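Local coordinates for protein DMATS type aromatic prenyltransferase (Micromonospora olivasterospora, PDB 6ZRY) that probably transfers a dimethylallyl group to tryptophan, acting as a 6-dimethylallyl tryptophan synthase built on the ABBA-barrel fold, at residues S164-R169 with T196-D201; D223-A228 with A237-F242; E289-V294 with R318-G323. One frame throughout, in Å; residues are numbered along the deposited sequence.

Interaction 1: residues S164-R169 with T196-D201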
loop_
_atom_site.group_PDB
_atom_site.type_symbol
_atom_site.label_atom_id
_atom_site.label_comp_id
_atom_site.label_asym_id
_atom_site.label_seq_id
_atom_site.Cartn_x
_atom_site.Cartn_y
_atom_site.Cartn_z
ATOM N N SER A 164 -4.773 19.787 2.005
ATOM C CA SER A 164 -4.504 21.079 1.341
ATOM C C SER A 164 -3.360 21.811 2.056
ATOM O O SER A 164 -2.390 22.314 1.360
ATOM C CB SER A 164 -5.745 21.952 1.269
ATOM O OG SER A 164 -5.380 23.228 0.789
ATOM N N GLU A 165 -3.421 21.876 3.381
ATOM C CA GLU A 165 -2.442 22.654 4.180
ATOM C C GLU A 165 -1.087 21.936 4.177
ATOM O O GLU A 165 -0.069 22.623 4.063
ATOM C CB GLU A 165 -2.960 22.923 5.590
ATOM C CG GLU A 165 -2.199 24.033 6.289
ATOM C CD GLU A 165 -1.779 25.201 5.403
ATOM O OE1 GLU A 165 -0.565 25.399 5.277
ATOM O OE2 GLU A 165 -2.678 25.918 4.830
ATOM N N ALA A 166 -1.069 20.599 4.280
ATOM C CA ALA A 166 0.193 19.825 4.222
ATOM C C ALA A 166 0.870 20.011 2.858
ATOM O O ALA A 166 2.097 20.231 2.834
ATOM C CB ALA A 166 -0.063 18.384 4.533
ATOM N N LEU A 167 0.126 19.925 1.745
ATOM C CA LEU A 167 0.733 20.081 0.405
ATOM C C LEU A 167 1.223 21.522 0.223
ATOM O O LEU A 167 2.333 21.685 -0.261
ATOM C CB LEU A 167 -0.263 19.686 -0.671
ATOM C CG LEU A 167 -0.599 18.209 -0.721
ATOM C CD1 LEU A 167 -1.611 17.952 -1.819
ATOM C CD2 LEU A 167 0.649 17.383 -0.938
ATOM N N HIS A 168 0.461 22.526 0.661
ATOM C CA HIS A 168 0.899 23.953 0.596
ATOM C C HIS A 168 2.240 24.123 1.321
ATOM O O HIS A 168 3.173 24.726 0.751
ATOM C CB HIS A 168 -0.174 24.885 1.175
ATOM C CG HIS A 168 0.266 26.304 1.200
ATOM N ND1 HIS A 168 0.759 26.930 0.084
ATOM C CD2 HIS A 168 0.343 27.188 2.193
ATOM C CE1 HIS A 168 1.118 28.146 0.400
ATOM N NE2 HIS A 168 0.875 28.328 1.676
ATOM N N ARG A 169 2.367 23.580 2.520
ATOM C CA ARG A 169 3.623 23.688 3.296
ATOM C C ARG A 169 4.775 23.095 2.502
ATOM O O ARG A 169 5.876 23.579 2.637
ATOM C CB ARG A 169 3.545 22.971 4.629
ATOM C CG ARG A 169 2.698 23.698 5.648
ATOM C CD ARG A 169 3.414 23.765 6.961
ATOM N NE ARG A 169 2.492 24.172 7.997
ATOM C CZ ARG A 169 2.306 23.538 9.136
ATOM N NH1 ARG A 169 3.010 22.453 9.436
ATOM N NH2 ARG A 169 1.423 24.017 9.995
ATOM N N THR A 196 -7.329 8.570 1.623
ATOM C CA THR A 196 -7.028 7.336 2.379
ATOM C C THR A 196 -5.582 7.344 2.865
ATOM O O THR A 196 -5.350 6.935 4.000
ATOM C CB THR A 196 -7.344 6.097 1.541
ATOM O OG1 THR A 196 -8.733 6.183 1.212
ATOM C CG2 THR A 196 -7.045 4.824 2.304
ATOM N N PHE A 197 -4.626 7.704 2.015
ATOM C CA PHE A 197 -3.206 7.764 2.410
ATOM C C PHE A 197 -2.562 9.032 1.878
ATOM O O PHE A 197 -2.802 9.393 0.732
ATOM C CB PHE A 197 -2.361 6.602 1.859
ATOM C CG PHE A 197 -2.800 5.214 2.266
ATOM C CD1 PHE A 197 -2.819 4.839 3.596
ATOM C CD2 PHE A 197 -3.139 4.278 1.308
ATOM C CE1 PHE A 197 -3.172 3.548 3.966
ATOM C CE2 PHE A 197 -3.502 2.987 1.670
ATOM C CZ PHE A 197 -3.524 2.626 3.005
ATOM N N PHE A 198 -1.718 9.632 2.706
ATOM C CA PHE A 198 -0.785 10.701 2.331
ATOM C C PHE A 198 0.608 10.134 2.509
ATOM O O PHE A 198 1.004 9.969 3.669
ATOM C CB PHE A 198 -1.076 11.921 3.208
ATOM C CG PHE A 198 -0.269 13.151 2.899
ATOM C CD1 PHE A 198 1.048 13.280 3.340
ATOM C CD2 PHE A 198 -0.849 14.222 2.229
ATOM C CE1 PHE A 198 1.782 14.431 3.063
ATOM C CE2 PHE A 198 -0.110 15.358 1.946
ATOM C CZ PHE A 198 1.199 15.461 2.365
ATOM N N ALA A 199 1.281 9.780 1.425
ATOM C CA ALA A 199 2.518 8.973 1.443
ATOM C C ALA A 199 3.684 9.843 0.990
ATOM O O ALA A 199 3.548 10.512 -0.004
ATOM C CB ALA A 199 2.358 7.748 0.592
ATOM N N VAL A 200 4.765 9.862 1.772
ATOM C CA VAL A 200 6.023 10.586 1.436
ATOM C C VAL A 200 7.219 9.685 1.712
ATOM O O VAL A 200 7.115 8.760 2.568
ATOM C CB VAL A 200 6.128 11.895 2.233
ATOM C CG1 VAL A 200 4.999 12.864 1.885
ATOM C CG2 VAL A 200 6.174 11.627 3.717
ATOM N N ASP A 201 8.329 9.936 1.029
ATOM C CA ASP A 201 9.614 9.287 1.392
ATOM C C ASP A 201 9.976 9.771 2.802
ATOM O O ASP A 201 9.700 10.976 3.132
ATOM C CB ASP A 201 10.725 9.628 0.397
ATOM C CG ASP A 201 10.461 9.203 -1.041
ATOM O OD1 ASP A 201 9.775 8.207 -1.247
ATOM O OD2 ASP A 201 10.958 9.872 -1.930
#

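Interaction 2: residues D223-A228 with A237-F242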
loop_
_atom_site.group_PDB
_atom_site.type_symbol
_atom_site.label_atom_id
_atom_site.label_comp_id
_atom_site.label_asym_id
_atom_site.label_seq_id
_atom_site.Cartn_x
_atom_site.Cartn_y
_atom_site.Cartn_z
ATOM N N ASP A 223 -16.157 6.506 -13.874
ATOM C CA ASP A 223 -15.909 7.618 -12.920
ATOM C C ASP A 223 -14.467 7.572 -12.396
ATOM O O ASP A 223 -13.881 8.608 -12.253
ATOM C CB ASP A 223 -16.919 7.601 -11.779
ATOM C CG ASP A 223 -18.335 7.932 -12.210
ATOM O OD1 ASP A 223 -18.509 8.905 -12.991
ATOM O OD2 ASP A 223 -19.287 7.226 -11.737
ATOM N N VAL A 224 -13.928 6.381 -12.102
ATOM C CA VAL A 224 -12.555 6.257 -11.606
ATOM C C VAL A 224 -11.571 6.693 -12.709
ATOM O O VAL A 224 -10.570 7.340 -12.384
ATOM C CB VAL A 224 -12.291 4.831 -11.100
ATOM C CG1 VAL A 224 -10.854 4.634 -10.723
ATOM C CG2 VAL A 224 -13.207 4.489 -9.938
ATOM N N THR A 225 -11.820 6.358 -13.964
ATOM C CA THR A 225 -10.926 6.770 -15.094
ATOM C C THR A 225 -11.112 8.253 -15.373
ATOM O O THR A 225 -10.169 8.864 -15.844
ATOM C CB THR A 225 -11.106 5.895 -16.341
ATOM O OG1 THR A 225 -12.473 5.844 -16.733
ATOM C CG2 THR A 225 -10.589 4.493 -16.110
ATOM N N ARG A 226 -12.278 8.819 -15.100
ATOM C CA ARG A 226 -12.465 10.296 -15.233
ATOM C C ARG A 226 -11.595 10.993 -14.158
ATOM O O ARG A 226 -10.919 11.970 -14.489
ATOM C CB ARG A 226 -13.935 10.702 -15.110
ATOM C CG ARG A 226 -14.137 12.209 -15.148
ATOM C CD ARG A 226 -13.446 12.960 -16.274
ATOM N NE ARG A 226 -13.654 14.378 -16.080
ATOM C CZ ARG A 226 -13.007 15.117 -15.205
ATOM N NH1 ARG A 226 -12.035 14.586 -14.472
ATOM N NH2 ARG A 226 -13.336 16.399 -15.040
ATOM N N ALA A 227 -11.564 10.471 -12.945
ATOM C CA ALA A 227 -10.667 10.979 -11.886
ATOM C C ALA A 227 -9.219 10.841 -12.371
ATOM O O ALA A 227 -8.455 11.815 -12.304
ATOM C CB ALA A 227 -10.920 10.269 -10.600
ATOM N N ALA A 228 -8.869 9.709 -12.965
ATOM C CA ALA A 228 -7.477 9.465 -13.403
ATOM C C ALA A 228 -7.067 10.438 -14.513
ATOM O O ALA A 228 -5.872 10.727 -14.636
ATOM C CB ALA A 228 -7.311 8.036 -13.839
ATOM N N ALA A 237 -8.388 4.250 -21.615
ATOM C CA ALA A 237 -8.708 2.933 -22.205
ATOM C C ALA A 237 -7.881 1.831 -21.521
ATOM O O ALA A 237 -8.449 0.753 -21.206
ATOM C CB ALA A 237 -8.488 2.959 -23.712
ATOM N N GLU A 238 -6.589 2.071 -21.338
ATOM C CA GLU A 238 -5.644 1.108 -20.711
ATOM C C GLU A 238 -6.110 0.841 -19.279
ATOM O O GLU A 238 -6.024 -0.331 -18.846
ATOM C CB GLU A 238 -4.214 1.661 -20.733
ATOM C CG GLU A 238 -3.177 0.749 -20.074
ATOM C CD GLU A 238 -1.759 1.277 -20.198
ATOM O OE1 GLU A 238 -0.841 0.630 -19.686
ATOM O OE2 GLU A 238 -1.591 2.372 -20.781
ATOM N N ILE A 239 -6.541 1.885 -18.538
ATOM C CA ILE A 239 -6.976 1.694 -17.123
ATOM C C ILE A 239 -8.222 0.816 -17.135
ATOM O O ILE A 239 -8.266 -0.147 -16.381
ATOM C CB ILE A 239 -7.192 3.027 -16.385
ATOM C CG1 ILE A 239 -5.889 3.806 -16.262
ATOM C CG2 ILE A 239 -7.828 2.802 -15.013
ATOM C CD1 ILE A 239 -6.086 5.270 -15.968
ATOM N N GLU A 240 -9.193 1.107 -18.016
ATOM C CA GLU A 240 -10.431 0.285 -18.130
ATOM C C GLU A 240 -10.096 -1.152 -18.509
ATOM O O GLU A 240 -10.697 -2.043 -17.906
ATOM C CB GLU A 240 -11.409 0.894 -19.136
ATOM C CG GLU A 240 -11.894 2.219 -18.685
ATOM C CD GLU A 240 -13.217 2.631 -19.247
ATOM O OE1 GLU A 240 -13.424 2.400 -20.495
ATOM O OE2 GLU A 240 -14.042 3.179 -18.453
ATOM N N GLU A 241 -9.185 -1.374 -19.463
ATOM C CA GLU A 241 -8.770 -2.746 -19.892
ATOM C C GLU A 241 -8.211 -3.483 -18.661
ATOM O O GLU A 241 -8.547 -4.664 -18.455
ATOM C CB GLU A 241 -7.721 -2.698 -21.003
ATOM C CG GLU A 241 -8.320 -2.349 -22.370
ATOM C CD GLU A 241 -7.348 -1.983 -23.482
ATOM O OE1 GLU A 241 -7.824 -1.708 -24.609
ATOM O OE2 GLU A 241 -6.143 -1.958 -23.232
ATOM N N PHE A 242 -7.373 -2.811 -17.893
ATOM C CA PHE A 242 -6.758 -3.385 -16.680
ATOM C C PHE A 242 -7.867 -3.797 -15.706
ATOM O O PHE A 242 -7.829 -4.912 -15.142
ATOM C CB PHE A 242 -5.798 -2.386 -16.057
ATOM C CG PHE A 242 -5.030 -2.959 -14.921
ATOM C CD1 PHE A 242 -3.880 -3.701 -15.155
ATOM C CD2 PHE A 242 -5.468 -2.791 -13.625
ATOM C CE1 PHE A 242 -3.159 -4.232 -14.104
ATOM C CE2 PHE A 242 -4.748 -3.350 -12.575
ATOM C CZ PHE A 242 -3.597 -4.051 -12.827
#

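Interaction 3: residues E289-V294 with R318-G323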
loop_
_atom_site.group_PDB
_atom_site.type_symbol
_atom_site.label_atom_id
_atom_site.label_comp_id
_atom_site.label_asym_id
_atom_site.label_seq_id
_atom_site.Cartn_x
_atom_site.Cartn_y
_atom_site.Cartn_z
ATOM N N GLU A 289 -7.951 -18.439 -9.425
ATOM C CA GLU A 289 -8.553 -17.487 -10.388
ATOM C C GLU A 289 -7.805 -16.150 -10.332
ATOM O O GLU A 289 -7.499 -15.568 -11.429
ATOM C CB GLU A 289 -10.031 -17.276 -10.147
ATOM C CG GLU A 289 -10.639 -16.462 -11.277
ATOM C CD GLU A 289 -12.119 -16.191 -11.199
ATOM O OE1 GLU A 289 -12.653 -16.196 -10.100
ATOM O OE2 GLU A 289 -12.734 -15.995 -12.291
ATOM N N ALA A 290 -7.496 -15.641 -9.138
ATOM C CA ALA A 290 -6.778 -14.359 -9.044
ATOM C C ALA A 290 -5.411 -14.526 -9.718
ATOM O O ALA A 290 -5.003 -13.640 -10.433
ATOM C CB ALA A 290 -6.608 -13.875 -7.580
ATOM N N ARG A 291 -4.720 -15.628 -9.464
ATOM C CA ARG A 291 -3.346 -15.815 -10.020
ATOM C C ARG A 291 -3.457 -15.808 -11.556
ATOM O O ARG A 291 -2.613 -15.214 -12.202
ATOM C CB ARG A 291 -2.683 -17.092 -9.489
ATOM C CG ARG A 291 -1.358 -17.398 -10.182
ATOM C CD ARG A 291 -1.542 -18.253 -11.429
ATOM N NE ARG A 291 -0.332 -18.369 -12.218
ATOM C CZ ARG A 291 -0.287 -18.686 -13.515
ATOM N NH1 ARG A 291 -1.396 -18.897 -14.199
ATOM N NH2 ARG A 291 0.882 -18.766 -14.130
ATOM N N ASP A 292 -4.472 -16.476 -12.083
ATOM C CA ASP A 292 -4.698 -16.597 -13.554
ATOM C C ASP A 292 -4.933 -15.216 -14.162
ATOM O O ASP A 292 -4.390 -14.977 -15.239
ATOM C CB ASP A 292 -5.790 -17.618 -13.851
ATOM C CG ASP A 292 -5.357 -19.049 -13.531
ATOM O OD1 ASP A 292 -4.107 -19.293 -13.358
ATOM O OD2 ASP A 292 -6.227 -19.906 -13.455
ATOM N N ARG A 293 -5.680 -14.334 -13.498
ATOM C CA ARG A 293 -5.950 -12.982 -14.015
ATOM C C ARG A 293 -4.676 -12.166 -13.990
ATOM O O ARG A 293 -4.404 -11.462 -14.947
ATOM C CB ARG A 293 -7.035 -12.290 -13.206
ATOM C CG ARG A 293 -8.372 -12.982 -13.296
ATOM C CD ARG A 293 -9.460 -12.114 -12.762
ATOM N NE ARG A 293 -10.744 -12.783 -12.750
ATOM C CZ ARG A 293 -11.813 -12.357 -12.071
ATOM N NH1 ARG A 293 -11.759 -11.266 -11.317
ATOM N NH2 ARG A 293 -12.910 -13.078 -12.076
ATOM N N VAL A 294 -3.941 -12.222 -12.898
ATOM C CA VAL A 294 -2.713 -11.430 -12.745
ATOM C C VAL A 294 -1.692 -11.920 -13.758
ATOM O O VAL A 294 -1.069 -11.108 -14.374
ATOM C CB VAL A 294 -2.177 -11.491 -11.310
ATOM C CG1 VAL A 294 -0.825 -10.800 -11.209
ATOM C CG2 VAL A 294 -3.178 -10.888 -10.329
ATOM N N ARG A 318 0.166 -23.483 0.076
ATOM C CA ARG A 318 -1.223 -24.001 0.075
ATOM C C ARG A 318 -1.747 -24.038 -1.359
ATOM O O ARG A 318 -1.271 -23.292 -2.217
ATOM C CB ARG A 318 -2.153 -23.152 0.922
ATOM C CG ARG A 318 -2.508 -21.796 0.341
ATOM C CD ARG A 318 -3.774 -21.373 1.047
ATOM N NE ARG A 318 -4.141 -19.981 0.891
ATOM C CZ ARG A 318 -4.867 -19.511 -0.123
ATOM N NH1 ARG A 318 -5.213 -20.309 -1.127
ATOM N NH2 ARG A 318 -5.226 -18.229 -0.131
ATOM N N PRO A 319 -2.699 -24.938 -1.669
ATOM C CA PRO A 319 -3.350 -24.930 -2.975
ATOM C C PRO A 319 -4.043 -23.578 -3.162
ATOM O O PRO A 319 -4.662 -23.137 -2.228
ATOM C CB PRO A 319 -4.378 -26.062 -2.879
ATOM C CG PRO A 319 -3.775 -27.003 -1.845
ATOM C CD PRO A 319 -3.164 -26.053 -0.817
ATOM N N LEU A 320 -3.895 -22.953 -4.310
ATOM C CA LEU A 320 -4.484 -21.606 -4.533
ATOM C C LEU A 320 -6.005 -21.707 -4.523
ATOM O O LEU A 320 -6.655 -20.769 -4.028
ATOM C CB LEU A 320 -3.949 -21.032 -5.833
ATOM C CG LEU A 320 -2.459 -20.758 -5.829
ATOM C CD1 LEU A 320 -2.059 -20.067 -7.088
ATOM C CD2 LEU A 320 -2.060 -19.924 -4.625
ATOM N N ARG A 321 -6.561 -22.823 -4.997
ATOM C CA ARG A 321 -8.023 -23.078 -4.985
ATOM C C ARG A 321 -8.609 -23.088 -3.576
ATOM O O ARG A 321 -9.798 -22.910 -3.464
ATOM C CB ARG A 321 -8.315 -24.429 -5.643
ATOM C CG ARG A 321 -8.283 -24.355 -7.153
ATOM C CD ARG A 321 -9.396 -23.481 -7.716
ATOM N NE ARG A 321 -9.522 -23.622 -9.165
ATOM C CZ ARG A 321 -10.154 -22.760 -9.959
ATOM N NH1 ARG A 321 -10.739 -21.682 -9.462
ATOM N NH2 ARG A 321 -10.204 -22.989 -11.258
ATOM N N ASP A 322 -7.796 -23.335 -2.542
ATOM C CA ASP A 322 -8.270 -23.632 -1.168
ATOM C C ASP A 322 -8.569 -22.348 -0.403
ATOM O O ASP A 322 -8.956 -22.453 0.733
ATOM C CB ASP A 322 -7.245 -24.467 -0.390
ATOM C CG ASP A 322 -7.212 -25.940 -0.772
ATOM O OD1 ASP A 322 -7.922 -26.322 -1.705
ATOM O OD2 ASP A 322 -6.471 -26.686 -0.113
ATOM N N GLY A 323 -8.414 -21.172 -1.008
ATOM C CA GLY A 323 -8.796 -19.914 -0.342
ATOM C C GLY A 323 -8.806 -18.753 -1.297
ATOM O O GLY A 323 -8.586 -18.952 -2.475
#

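Interaction 1: residues S164-R169 with T196-D201
Ala166, on helix 159-170, and Phe198, on strand 193-201, mark the closest backbone approach, with CA atoms 9.4 Å apart, a spacing that side chains must bridge. Phe198 does most of the bridging. Its CB is directed toward the helix, and with CG anti to the backbone N (chi1 -176°) the far end of the ring does the touching: CZ of Phe198 lies 3.9 Å from Ala166 CB, and CE2 of Phe198 lies 3.6 Å from Leu167 CD2. Both aliphatic groups reach the ring obliquely. Leu167 and Phe198 slide past each other in opposite directions, and Leu167 CG is also 3.9 Å from Phe198 CE2. Beyond the two segments, Phe120 meets the ring of Phe198 at about 55° between planes, and Val210 of the adjoining strand touches both Leu167 and Phe198. The neighbouring Phe197 touches the bound tryptophan, consistent with a barrel strand that has one side to the pocket and the other to the surrounding helices. All three touching residues are buried and no hydrogen bond crosses the contact, which implies that helix and strand are joined here by apolar packing alone.

Interaction 2: residues D223-A228 with A237-F242
Thr225 and Ile239 face each other across two helix segments whose N-to-C directions make an angle of 142°, a roughly antiparallel, inclined packing with the axes 9.8 Å apart at closest approach. Their side chains slide past one another in opposite directions, methyl against methyl: Thr225 CG2 lies 3.4 Å from Ile239 CG2, tighter than usual van der Waals contact, and 3.7 Å from Ile239 CB. The other branch of Ile239 takes a separate partner, its CD1 resting 3.7 Å from Ala228 CB, one turn further along the first helix. Glu240 crosses Thr225 at about a right angle. With CG beside its own backbone N (chi1 -64°) and the chain extended beyond, it lays its CG 3.7 Å from Thr225 CG2. Its OE2 comes to 3.5 Å from Thr225 OG1, but no hydrogen bond joins them; that hydroxyl is instead bonded to Val221 O and Trp222 O within its own helix, so the link between the helices is mainly apolar. On the sheet side, Tyr274 of strand 273-278 touches both Ala228 and Ile239, and Phe242 packs on Val330 and Leu332 of strand 327-333, which places both helices in the layer outside the barrel.

Interaction 3: residues E289-V294 with R318-G323
Pro319 O, just ahead of the Leu320 that packs against Arg291, is gripped from opposite faces of its carbonyl plane by Arg318 NH1 at 3.1 Å and Asp322 N at 3.2 Å. The second bond closes the short 3-10 turn 320-322, in the loop that leads from helix 305-315 to barrel strand 327-333 of the ABBA fold. Arg318 NH1 also reaches Leu320 O at 3.3 Å, from above that carbonyl plane. Leu320 carries the contact with helix 287-300: its CD1 lies 3.9 Å from Arg291 CB and 4.1 Å from Arg291 CG, meeting the root of the arginine. Past CG the chain bends (chi2 -89°), leading the guanidinium away from the loop. There Arg291 NH1 bonds Asp292 OD1 at 2.9 Å, on the anti side of the carboxylate, while Arg291 NE forms a salt bridge with Asp309. With an alanine here the CB contact would remain, but Asp309 and Asp292 would probably lose this positive mate and Leu320 CD1 its contact with CG. Arg321 makes no bond to 289-294: its NH1 stops 4.3 Å from Glu289 N, and the carboxylate of Asp286 spans the two, OD2 taking Arg321 NH1 and OD1 taking Glu289 N.

The three contacts follow one another along the chain and are spread around the barrel. Interactions 1 and 3 lie on opposite sides of the chain's centre, their own centres about 36 Å apart. Interaction 2 lies about 24 Å from the first and 25 Å from the third, centre to centre. It comes nearest to interaction 3, about 7 Å between nearest atoms, and helices of both pack on strand 327-333. Interaction 1 holds a residue of the tryptophan pocket, although the side chain of Phe198 is about 13 Å from the ligand; that of Leu167 is about 12 Å from the side chain of Asp269, a calcium-binding residue whose ion is not bound in this model. The other two lie away from these sites.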